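Local coordinates for protein arginase (RocF) (Helicobacter pylori, PDB 4G3H) that probably hydrolyses L-arginine to L-ornithine and urea at a site that binds two manganese ions per subunit, at residues 176-185 against 198-208; 231-242 against 252-263. One frame throughout, in Å; residues are numbered along the deposited sequence.

Interaction 1: residues 176-185 against 198-208; sequences PKCLVYFGVR and LQIPLFSVDAI
Y181 pairs with L202 and F182 with F203 in parallel register, joined by three nearly straight backbone bonds: Y181 N to P201 O (3.1 Å), F203 N to Y181 O (2.8 Å) and G183 N to F203 O (2.8 Å). The direct backbone bonds end at G183; beyond it one water bridges V184 O and V205 N. On the face carrying Y181 and L202, the branch methyl CG2 of I200 lies oblique to the tyrosine ring, 3.8 Å from Y181 CD2, and also meets L179 CG. L202 crosses V184 at about a right angle, its CD1 3.8 Å from V184 CB. On the other face F182 and F203 run side by side, ring planes 33° apart, with F182 CE1 3.8 Å from F203 CD2. V180 CG1, anti to the backbone N (chi1 -174°), reaches the edge of the F203 ring, 3.5 Å from CE2. S204 N-caps the following helix through a weak bond from A207 N to its OG. This is a beta-alpha-beta crossover through helix 189-198, which ends in a Schellman motif at Q199. Strand 202-203 ends the parallel sheet, 110-115 flanks 179-182 on its other side, and helix 212-223 packs against F182 and F203.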
loop_
_atom_site.group_PDB
_atom_site.type_symbol
_atom_site.label_atom_id
_atom_site.label_comp_id
_atom_site.label_asym_id
_atom_site.label_seq_id
_atom_site.Cartn_x
_atom_site.Cartn_y
_atom_site.Cartn_z
ATOM N N PRO A 176 -1.743 -0.398 16.837
ATOM C CA PRO A 176 -1.340 -1.668 16.218
ATOM C C PRO A 176 -2.498 -2.641 15.983
ATOM O O PRO A 176 -2.447 -3.483 15.078
ATOM C CB PRO A 176 -0.307 -2.224 17.204
ATOM C CG PRO A 176 0.238 -1.006 17.864
ATOM C CD PRO A 176 -0.993 -0.168 18.082
ATOM N N LYS A 177 -3.534 -2.515 16.806
ATOM C CA LYS A 177 -4.717 -3.367 16.720
ATOM C C LYS A 177 -5.651 -2.951 15.589
ATOM O O LYS A 177 -6.604 -3.662 15.274
ATOM C CB LYS A 177 -5.472 -3.332 18.046
ATOM C CG LYS A 177 -4.745 -4.015 19.192
ATOM C CD LYS A 177 -5.284 -3.539 20.529
ATOM C CE LYS A 177 -5.289 -4.663 21.541
ATOM N NZ LYS A 177 -6.257 -5.722 21.135
ATOM N N CYS A 178 -5.377 -1.803 14.979
ATOM C CA CYS A 178 -6.195 -1.310 13.878
ATOM C C CYS A 178 -5.513 -1.508 12.517
ATOM O O CYS A 178 -5.934 -0.952 11.496
ATOM C CB CYS A 178 -6.546 0.156 14.121
ATOM S SG CYS A 178 -7.591 0.356 15.601
ATOM N N LEU A 179 -4.446 -2.300 12.524
ATOM C CA LEU A 179 -3.715 -2.650 11.316
ATOM C C LEU A 179 -4.194 -4.071 11.089
ATOM O O LEU A 179 -4.049 -4.919 11.968
ATOM C CB LEU A 179 -2.200 -2.630 11.567
ATOM C CG LEU A 179 -1.303 -3.490 10.657
ATOM C CD1 LEU A 179 -1.436 -3.069 9.198
ATOM C CD2 LEU A 179 0.146 -3.357 11.111
ATOM N N VAL A 180 -4.793 -4.330 9.931
ATOM C CA VAL A 180 -5.298 -5.664 9.648
ATOM C C VAL A 180 -4.596 -6.292 8.451
ATOM O O VAL A 180 -4.703 -5.811 7.319
ATOM C CB VAL A 180 -6.824 -5.634 9.391
ATOM C CG1 VAL A 180 -7.358 -7.057 9.249
ATOM C CG2 VAL A 180 -7.531 -4.906 10.531
ATOM N N TYR A 181 -3.872 -7.373 8.715
ATOM C CA TYR A 181 -3.135 -8.083 7.677
ATOM C C TYR A 181 -3.994 -9.135 6.986
ATOM O O TYR A 181 -4.732 -9.867 7.638
ATOM C CB TYR A 181 -1.915 -8.781 8.278
ATOM C CG TYR A 181 -0.720 -7.899 8.552
ATOM C CD1 TYR A 181 -0.132 -7.144 7.530
ATOM C CD2 TYR A 181 -0.112 -7.895 9.813
ATOM C CE1 TYR A 181 1.040 -6.418 7.753
ATOM C CE2 TYR A 181 1.051 -7.179 10.048
ATOM C CZ TYR A 181 1.630 -6.444 9.014
ATOM O OH TYR A 181 2.816 -5.775 9.238
ATOM N N PHE A 182 -3.874 -9.220 5.666
ATOM C CA PHE A 182 -4.622 -10.202 4.886
ATOM C C PHE A 182 -3.664 -10.976 3.988
ATOM O O PHE A 182 -2.959 -10.379 3.175
ATOM C CB PHE A 182 -5.669 -9.505 4.008
ATOM C CG PHE A 182 -6.750 -8.799 4.784
ATOM C CD1 PHE A 182 -7.896 -9.484 5.188
ATOM C CD2 PHE A 182 -6.623 -7.450 5.111
ATOM C CE1 PHE A 182 -8.902 -8.834 5.905
ATOM C CE2 PHE A 182 -7.623 -6.792 5.829
ATOM C CZ PHE A 182 -8.765 -7.487 6.225
ATOM N N GLY A 183 -3.637 -12.298 4.147
ATOM C CA GLY A 183 -2.785 -13.142 3.323
ATOM C C GLY A 183 -1.302 -13.208 3.652
ATOM O O GLY A 183 -0.528 -13.812 2.903
ATOM N N VAL A 184 -0.890 -12.603 4.761
ATOM C CA VAL A 184 0.521 -12.613 5.150
ATOM C C VAL A 184 1.011 -14.045 5.363
ATOM O O VAL A 184 0.412 -14.810 6.117
ATOM C CB VAL A 184 0.746 -11.793 6.438
ATOM C CG1 VAL A 184 2.193 -11.902 6.887
ATOM C CG2 VAL A 184 0.377 -10.337 6.192
ATOM N N ARG A 185 2.109 -14.404 4.705
ATOM C CA ARG A 185 2.626 -15.760 4.816
ATOM C C ARG A 185 4.139 -15.884 4.716
ATOM O O ARG A 185 4.673 -16.986 4.798
ATOM C CB ARG A 185 1.979 -16.630 3.739
ATOM C CG ARG A 185 2.043 -16.016 2.345
ATOM C CD ARG A 185 1.367 -16.912 1.339
ATOM N NE ARG A 185 1.560 -16.483 -0.043
ATOM C CZ ARG A 185 0.932 -15.464 -0.626
ATOM N NH1 ARG A 185 1.190 -15.182 -1.894
ATOM N NH2 ARG A 185 0.050 -14.731 0.047
ATOM N N LEU A 198 2.405 -6.947 19.747
ATOM C CA LEU A 198 1.452 -5.863 19.537
ATOM C C LEU A 198 0.028 -6.365 19.272
ATOM O O LEU A 198 -0.914 -5.574 19.162
ATOM C CB LEU A 198 1.922 -4.983 18.376
ATOM C CG LEU A 198 3.255 -4.258 18.584
ATOM C CD1 LEU A 198 3.535 -3.341 17.394
ATOM C CD2 LEU A 198 3.203 -3.438 19.867
ATOM N N GLN A 199 -0.112 -7.684 19.167
ATOM C CA GLN A 199 -1.399 -8.318 18.922
ATOM C C GLN A 199 -2.090 -7.755 17.670
ATOM O O GLN A 199 -3.254 -7.337 17.704
ATOM C CB GLN A 199 -2.280 -8.172 20.176
ATOM C CG GLN A 199 -1.618 -8.784 21.431
ATOM C CD GLN A 199 -2.327 -8.456 22.744
ATOM O OE1 GLN A 199 -1.902 -8.895 23.816
ATOM N NE2 GLN A 199 -3.407 -7.690 22.666
ATOM N N ILE A 200 -1.358 -7.756 16.557
ATOM C CA ILE A 200 -1.883 -7.253 15.284
ATOM C C ILE A 200 -2.706 -8.337 14.591
ATOM O O ILE A 200 -2.195 -9.416 14.295
ATOM C CB ILE A 200 -0.731 -6.807 14.347
ATOM C CG1 ILE A 200 0.141 -5.775 15.074
ATOM C CG2 ILE A 200 -1.302 -6.205 13.047
ATOM C CD1 ILE A 200 1.321 -5.271 14.280
ATOM N N PRO A 201 -3.998 -8.068 14.336
ATOM C CA PRO A 201 -4.868 -9.051 13.672
ATOM C C PRO A 201 -4.312 -9.457 12.309
ATOM O O PRO A 201 -3.943 -8.600 11.507
ATOM C CB PRO A 201 -6.204 -8.318 13.565
ATOM C CG PRO A 201 -5.804 -6.880 13.493
ATOM C CD PRO A 201 -4.704 -6.789 14.527
ATOM N N LEU A 202 -4.246 -10.762 12.061
ATOM C CA LEU A 202 -3.714 -11.294 10.807
ATOM C C LEU A 202 -4.567 -12.453 10.283
ATOM O O LEU A 202 -4.673 -13.507 10.921
ATOM C CB LEU A 202 -2.260 -11.763 11.017
ATOM C CG LEU A 202 -1.456 -12.231 9.797
ATOM C CD1 LEU A 202 0.014 -12.304 10.153
ATOM C CD2 LEU A 202 -1.957 -13.586 9.321
ATOM N N PHE A 203 -5.172 -12.257 9.115
ATOM C CA PHE A 203 -6.013 -13.285 8.518
ATOM C C PHE A 203 -5.254 -13.969 7.393
ATOM O O PHE A 203 -4.984 -13.365 6.357
ATOM C CB PHE A 203 -7.311 -12.661 8.006
ATOM C CG PHE A 203 -8.136 -12.020 9.091
ATOM C CD1 PHE A 203 -8.755 -12.801 10.067
ATOM C CD2 PHE A 203 -8.277 -10.633 9.153
ATOM C CE1 PHE A 203 -9.503 -12.209 11.088
ATOM C CE2 PHE A 203 -9.021 -10.029 10.170
ATOM C CZ PHE A 203 -9.635 -10.815 11.138
ATOM N N SER A 204 -4.907 -15.235 7.611
ATOM C CA SER A 204 -4.146 -16.005 6.631
ATOM C C SER A 204 -4.941 -16.367 5.392
ATOM O O SER A 204 -6.160 -16.236 5.361
ATOM C CB SER A 204 -3.627 -17.296 7.263
ATOM O OG SER A 204 -4.698 -18.184 7.543
ATOM N N VAL A 205 -4.223 -16.840 4.380
ATOM C CA VAL A 205 -4.819 -17.272 3.132
ATOM C C VAL A 205 -5.909 -18.307 3.391
ATOM O O VAL A 205 -6.965 -18.273 2.762
ATOM C CB VAL A 205 -3.754 -17.908 2.202
ATOM C CG1 VAL A 205 -4.435 -18.565 1.007
ATOM C CG2 VAL A 205 -2.760 -16.840 1.732
ATOM N N ASP A 206 -5.647 -19.228 4.317
ATOM C CA ASP A 206 -6.605 -20.280 4.642
ATOM C C ASP A 206 -7.870 -19.762 5.323
ATOM O O ASP A 206 -8.971 -20.208 5.002
ATOM C CB ASP A 206 -5.947 -21.348 5.521
ATOM C CG ASP A 206 -4.827 -22.089 4.805
ATOM O OD1 ASP A 206 -5.060 -22.600 3.690
ATOM O OD2 ASP A 206 -3.709 -22.166 5.357
ATOM N N ALA A 207 -7.725 -18.829 6.261
ATOM C CA ALA A 207 -8.891 -18.277 6.947
ATOM C C ALA A 207 -9.771 -17.550 5.938
ATOM O O ALA A 207 -10.996 -17.635 5.991
ATOM C CB ALA A 207 -8.462 -17.310 8.050
ATOM N N ILE A 208 -9.130 -16.831 5.020
ATOM C CA ILE A 208 -9.838 -16.086 3.989
ATOM C C ILE A 208 -10.567 -17.050 3.060
ATOM O O ILE A 208 -11.722 -16.836 2.706
ATOM C CB ILE A 208 -8.852 -15.218 3.157
ATOM C CG1 ILE A 208 -8.291 -14.087 4.030
ATOM C CG2 ILE A 208 -9.549 -14.663 1.926
ATOM C CD1 ILE A 208 -7.105 -13.357 3.421
HETATM O O HOH W 1 -1.226 -16.705 4.992
#

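Interaction 2: residues 231-242 against 252-263; sequences LSLDLDIMDGKL and NGLSFDELKQLL. With MN (manganese (II) ion), chain F; MN (manganese (II) ion), chain E.
M238 sets CG beside its backbone N (chi1 -74°), 3.7 Å from L259 CD2, and an extended chi2 (-175°) carries SD to the edge of the F256 ring, a Met-aromatic contact 4.1 Å from CD1; the chain crosses L259 at about a right angle, and a bend at chi3 turns the methyl CE near L259 CD2. D239 turns its carboxylate anti to N (chi1 -171°): OD1 takes G253 N on its anti lone pair at 2.9 Å, while OD2 accepts K241 N in an Asx turn. Between these groups the backbones meet in a single bridge, L254 N to I237 O (3.1 Å) and D239 N to L254 O (2.7 Å). The arrangement belongs to a beta-alpha-beta unit of the arginase fold, with strand 231-234 antiparallel to helix 256-263. L233 divides its methyls, CD1 meeting L259 CD1 and CD2 lying 3.9 Å from L263 CD1, and I237 CD1 meets L254 CD1. S255 and E258 form the capping box that starts the helix. At the strand's C-terminal end D234 OD2 bridges both manganese ions and D236 OD2 binds one at 2.1 Å; D116, H118 and D120 supply further ligands. D234 OD1 accepts D236 N at 2.9 Å, tying the two metal ligands together.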
loop_
_atom_site.group_PDB
_atom_site.type_symbol
_atom_site.label_atom_id
_atom_site.label_comp_id
_atom_site.label_asym_id
_atom_site.label_seq_id
_atom_site.Cartn_x
_atom_site.Cartn_y
_atom_site.Cartn_z
ATOM N N LEU A 231 -6.511 1.615 2.558
ATOM C CA LEU A 231 -6.313 0.254 2.053
ATOM C C LEU A 231 -5.054 0.173 1.192
ATOM O O LEU A 231 -4.889 0.924 0.224
ATOM C CB LEU A 231 -7.520 -0.234 1.236
ATOM C CG LEU A 231 -7.419 -1.741 0.919
ATOM C CD1 LEU A 231 -8.803 -2.366 0.875
ATOM C CD2 LEU A 231 -6.669 -1.968 -0.398
ATOM N N SER A 232 -4.164 -0.742 1.557
ATOM C CA SER A 232 -2.926 -0.927 0.818
ATOM C C SER A 232 -2.880 -2.349 0.274
ATOM O O SER A 232 -2.840 -3.313 1.035
ATOM C CB SER A 232 -1.723 -0.669 1.725
ATOM O OG SER A 232 -0.534 -0.597 0.966
ATOM N N LEU A 233 -2.882 -2.468 -1.048
ATOM C CA LEU A 233 -2.872 -3.769 -1.702
ATOM C C LEU A 233 -1.582 -4.081 -2.448
ATOM O O LEU A 233 -1.206 -3.369 -3.387
ATOM C CB LEU A 233 -4.053 -3.877 -2.689
ATOM C CG LEU A 233 -3.970 -5.000 -3.748
ATOM C CD1 LEU A 233 -3.908 -6.361 -3.065
ATOM C CD2 LEU A 233 -5.157 -4.936 -4.690
ATOM N N ASP A 234 -0.930 -5.164 -2.032
ATOM C CA ASP A 234 0.301 -5.647 -2.659
ATOM C C ASP A 234 -0.129 -6.874 -3.469
ATOM O O ASP A 234 -0.621 -7.848 -2.907
ATOM C CB ASP A 234 1.319 -6.062 -1.592
ATOM C CG ASP A 234 2.647 -6.515 -2.189
ATOM O OD1 ASP A 234 2.670 -7.077 -3.315
ATOM O OD2 ASP A 234 3.678 -6.319 -1.517
ATOM N N LEU A 235 0.070 -6.833 -4.779
ATOM C CA LEU A 235 -0.345 -7.927 -5.644
ATOM C C LEU A 235 0.252 -9.300 -5.319
ATOM O O LEU A 235 -0.285 -10.326 -5.738
ATOM C CB LEU A 235 -0.064 -7.560 -7.106
ATOM C CG LEU A 235 -0.836 -6.337 -7.635
ATOM C CD1 LEU A 235 -0.263 -5.906 -8.978
ATOM C CD2 LEU A 235 -2.325 -6.663 -7.758
ATOM N N ASP A 236 1.350 -9.338 -4.574
ATOM C CA ASP A 236 1.931 -10.634 -4.257
ATOM C C ASP A 236 1.089 -11.409 -3.240
ATOM O O ASP A 236 1.489 -12.481 -2.783
ATOM C CB ASP A 236 3.384 -10.501 -3.770
ATOM C CG ASP A 236 3.514 -9.739 -2.464
ATOM O OD1 ASP A 236 2.534 -9.651 -1.694
ATOM O OD2 ASP A 236 4.623 -9.239 -2.202
ATOM N N ILE A 237 -0.079 -10.871 -2.885
ATOM C CA ILE A 237 -0.949 -11.580 -1.959
ATOM C C ILE A 237 -1.497 -12.761 -2.754
ATOM O O ILE A 237 -1.865 -13.798 -2.194
ATOM C CB ILE A 237 -2.109 -10.695 -1.448
ATOM C CG1 ILE A 237 -2.983 -11.503 -0.478
ATOM C CG2 ILE A 237 -2.924 -10.172 -2.607
ATOM C CD1 ILE A 237 -4.067 -10.694 0.227
ATOM N N MET A 238 -1.544 -12.601 -4.073
ATOM C CA MET A 238 -2.011 -13.679 -4.939
ATOM C C MET A 238 -0.912 -14.737 -5.011
ATOM O O MET A 238 0.273 -14.414 -4.927
ATOM C CB MET A 238 -2.314 -13.163 -6.348
ATOM C CG MET A 238 -3.595 -12.355 -6.458
ATOM S SD MET A 238 -3.962 -11.901 -8.164
ATOM C CE MET A 238 -2.948 -10.438 -8.319
ATOM N N ASP A 239 -1.306 -15.996 -5.159
ATOM C CA ASP A 239 -0.346 -17.088 -5.228
ATOM C C ASP A 239 0.792 -16.827 -6.219
ATOM O O ASP A 239 0.555 -16.431 -7.359
ATOM C CB ASP A 239 -1.051 -18.382 -5.618
ATOM C CG ASP A 239 -0.144 -19.586 -5.502
ATOM O OD1 ASP A 239 0.083 -20.043 -4.362
ATOM O OD2 ASP A 239 0.355 -20.060 -6.544
ATOM N N GLY A 240 2.020 -17.088 -5.780
ATOM C CA GLY A 240 3.189 -16.880 -6.619
ATOM C C GLY A 240 3.219 -17.659 -7.923
ATOM O O GLY A 240 3.867 -17.234 -8.879
ATOM N N LYS A 241 2.535 -18.800 -7.965
ATOM C CA LYS A 241 2.488 -19.619 -9.175
ATOM C C LYS A 241 1.461 -19.063 -10.157
ATOM O O LYS A 241 1.653 -19.123 -11.372
ATOM C CB LYS A 241 2.100 -21.064 -8.842
ATOM C CG LYS A 241 3.113 -21.846 -8.030
ATOM C CD LYS A 241 4.420 -22.012 -8.782
ATOM C CE LYS A 241 5.137 -23.273 -8.336
ATOM N NZ LYS A 241 5.174 -23.383 -6.851
ATOM N N LEU A 242 0.366 -18.536 -9.618
ATOM C CA LEU A 242 -0.710 -17.979 -10.430
ATOM C C LEU A 242 -0.406 -16.577 -10.969
ATOM O O LEU A 242 -0.763 -16.263 -12.106
ATOM C CB LEU A 242 -2.017 -17.955 -9.624
ATOM C CG LEU A 242 -2.827 -19.257 -9.500
ATOM C CD1 LEU A 242 -1.918 -20.437 -9.209
ATOM C CD2 LEU A 242 -3.870 -19.104 -8.398
ATOM N N ASN A 252 1.370 -20.495 -1.916
ATOM C CA ASN A 252 0.261 -20.624 -0.982
ATOM C C ASN A 252 -0.487 -19.306 -0.799
ATOM O O ASN A 252 -0.837 -18.917 0.319
ATOM C CB ASN A 252 0.783 -21.147 0.358
ATOM C CG ASN A 252 1.556 -22.450 0.207
ATOM O OD1 ASN A 252 2.668 -22.593 0.719
ATOM N ND2 ASN A 252 0.967 -23.408 -0.503
ATOM N N GLY A 253 -0.736 -18.627 -1.915
ATOM C CA GLY A 253 -1.451 -17.365 -1.872
ATOM C C GLY A 253 -2.887 -17.495 -2.341
ATOM O O GLY A 253 -3.401 -18.605 -2.531
ATOM N N LEU A 254 -3.539 -16.354 -2.524
ATOM C CA LEU A 254 -4.921 -16.332 -2.975
ATOM C C LEU A 254 -4.993 -16.472 -4.483
ATOM O O LEU A 254 -4.025 -16.199 -5.192
ATOM C CB LEU A 254 -5.597 -15.014 -2.589
ATOM C CG LEU A 254 -5.847 -14.726 -1.114
ATOM C CD1 LEU A 254 -6.440 -13.327 -0.997
ATOM C CD2 LEU A 254 -6.793 -15.771 -0.521
ATOM N N SER A 255 -6.155 -16.901 -4.957
ATOM C CA SER A 255 -6.403 -17.032 -6.382
ATOM C C SER A 255 -6.882 -15.652 -6.813
ATOM O O SER A 255 -7.263 -14.832 -5.979
ATOM C CB SER A 255 -7.517 -18.033 -6.637
ATOM O OG SER A 255 -8.760 -17.506 -6.192
ATOM N N PHE A 256 -6.874 -15.397 -8.114
ATOM C CA PHE A 256 -7.328 -14.120 -8.642
ATOM C C PHE A 256 -8.774 -13.836 -8.207
ATOM O O PHE A 256 -9.094 -12.724 -7.782
ATOM C CB PHE A 256 -7.213 -14.146 -10.168
ATOM C CG PHE A 256 -7.786 -12.936 -10.850
ATOM C CD1 PHE A 256 -7.363 -11.658 -10.509
ATOM C CD2 PHE A 256 -8.727 -13.084 -11.867
ATOM C CE1 PHE A 256 -7.867 -10.542 -11.171
ATOM C CE2 PHE A 256 -9.237 -11.977 -12.538
ATOM C CZ PHE A 256 -8.808 -10.701 -12.192
ATOM N N ASP A 257 -9.644 -14.842 -8.297
ATOM C CA ASP A 257 -11.052 -14.673 -7.914
ATOM C C ASP A 257 -11.248 -14.476 -6.413
ATOM O O ASP A 257 -12.157 -13.753 -5.985
ATOM C CB ASP A 257 -11.883 -15.869 -8.385
ATOM C CG ASP A 257 -12.117 -15.856 -9.883
ATOM O OD1 ASP A 257 -12.648 -14.845 -10.389
ATOM O OD2 ASP A 257 -11.776 -16.850 -10.552
ATOM N N GLU A 258 -10.406 -15.120 -5.614
ATOM C CA GLU A 258 -10.495 -14.967 -4.174
ATOM C C GLU A 258 -10.189 -13.510 -3.809
ATOM O O GLU A 258 -10.913 -12.902 -3.016
ATOM C CB GLU A 258 -9.522 -15.927 -3.479
ATOM C CG GLU A 258 -10.108 -17.317 -3.277
ATOM C CD GLU A 258 -9.068 -18.368 -2.919
ATOM O OE1 GLU A 258 -9.474 -19.483 -2.527
ATOM O OE2 GLU A 258 -7.854 -18.088 -3.034
ATOM N N LEU A 259 -9.129 -12.952 -4.398
ATOM C CA LEU A 259 -8.750 -11.559 -4.139
ATOM C C LEU A 259 -9.883 -10.627 -4.550
ATOM O O LEU A 259 -10.236 -9.709 -3.811
ATOM C CB LEU A 259 -7.461 -11.179 -4.898
ATOM C CG LEU A 259 -7.050 -9.692 -4.845
ATOM C CD1 LEU A 259 -6.890 -9.244 -3.401
ATOM C CD2 LEU A 259 -5.761 -9.474 -5.590
ATOM N N LYS A 260 -10.452 -10.864 -5.733
ATOM C CA LYS A 260 -11.569 -10.053 -6.221
ATOM C C LYS A 260 -12.748 -10.105 -5.254
ATOM O O LYS A 260 -13.399 -9.093 -5.001
ATOM C CB LYS A 260 -12.014 -10.532 -7.611
ATOM C CG LYS A 260 -11.165 -9.971 -8.750
ATOM C CD LYS A 260 -11.177 -10.871 -9.979
ATOM C CE LYS A 260 -12.578 -11.177 -10.470
ATOM N NZ LYS A 260 -12.544 -12.074 -11.659
ATOM N N GLN A 261 -13.020 -11.288 -4.718
ATOM C CA GLN A 261 -14.110 -11.450 -3.768
ATOM C C GLN A 261 -13.803 -10.721 -2.465
ATOM O O GLN A 261 -14.649 -9.994 -1.943
ATOM C CB GLN A 261 -14.353 -12.932 -3.482
ATOM C CG GLN A 261 -15.207 -13.612 -4.529
ATOM C CD GLN A 261 -14.989 -15.106 -4.570
ATOM O OE1 GLN A 261 -14.996 -15.776 -3.529
ATOM N NE2 GLN A 261 -14.800 -15.644 -5.774
ATOM N N LEU A 262 -12.596 -10.917 -1.941
ATOM C CA LEU A 262 -12.216 -10.256 -0.697
ATOM C C LEU A 262 -12.244 -8.744 -0.888
ATOM O O LEU A 262 -12.773 -8.020 -0.051
ATOM C CB LEU A 262 -10.818 -10.685 -0.244
ATOM C CG LEU A 262 -10.312 -9.989 1.027
ATOM C CD1 LEU A 262 -11.155 -10.438 2.233
ATOM C CD2 LEU A 262 -8.842 -10.321 1.260
ATOM N N LEU A 263 -11.671 -8.269 -1.989
ATOM C CA LEU A 263 -11.646 -6.838 -2.266
ATOM C C LEU A 263 -13.039 -6.222 -2.340
ATOM O O LEU A 263 -13.292 -5.175 -1.748
ATOM C CB LEU A 263 -10.913 -6.567 -3.580
ATOM C CG LEU A 263 -9.456 -6.123 -3.471
ATOM C CD1 LEU A 263 -8.916 -5.855 -4.871
ATOM C CD2 LEU A 263 -9.364 -4.864 -2.602
HETATM MN MN MN F . 4.705 -8.105 -0.430
HETATM MN MN MN E . 4.537 -5.373 0.606
#

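How the interactions relate
Interaction 1 closes before interaction 2 opens along the chain, and their centres lie about 14 Å apart. Both use the same parallel sheet: strand 110-115 stands between 179-182 and 228-234, and 202-203 forms the margin beyond 179-182. Helix 256-269 also links them, since its L262 touches F182 and I208, while L254 of the loop before it packs on V205 and I208. R185, after strand 179-182, reaches the 3-10 turn after strand 228-234, its NH2 making a weak hydrogen bond to I237 O; its NH1 is bonded to E250 O. The segments that follow strands 179-182 and 228-234 thus meet close to the manganese site, where 231-242 supplies ligands and V184 and Y181 approach D116 and D120.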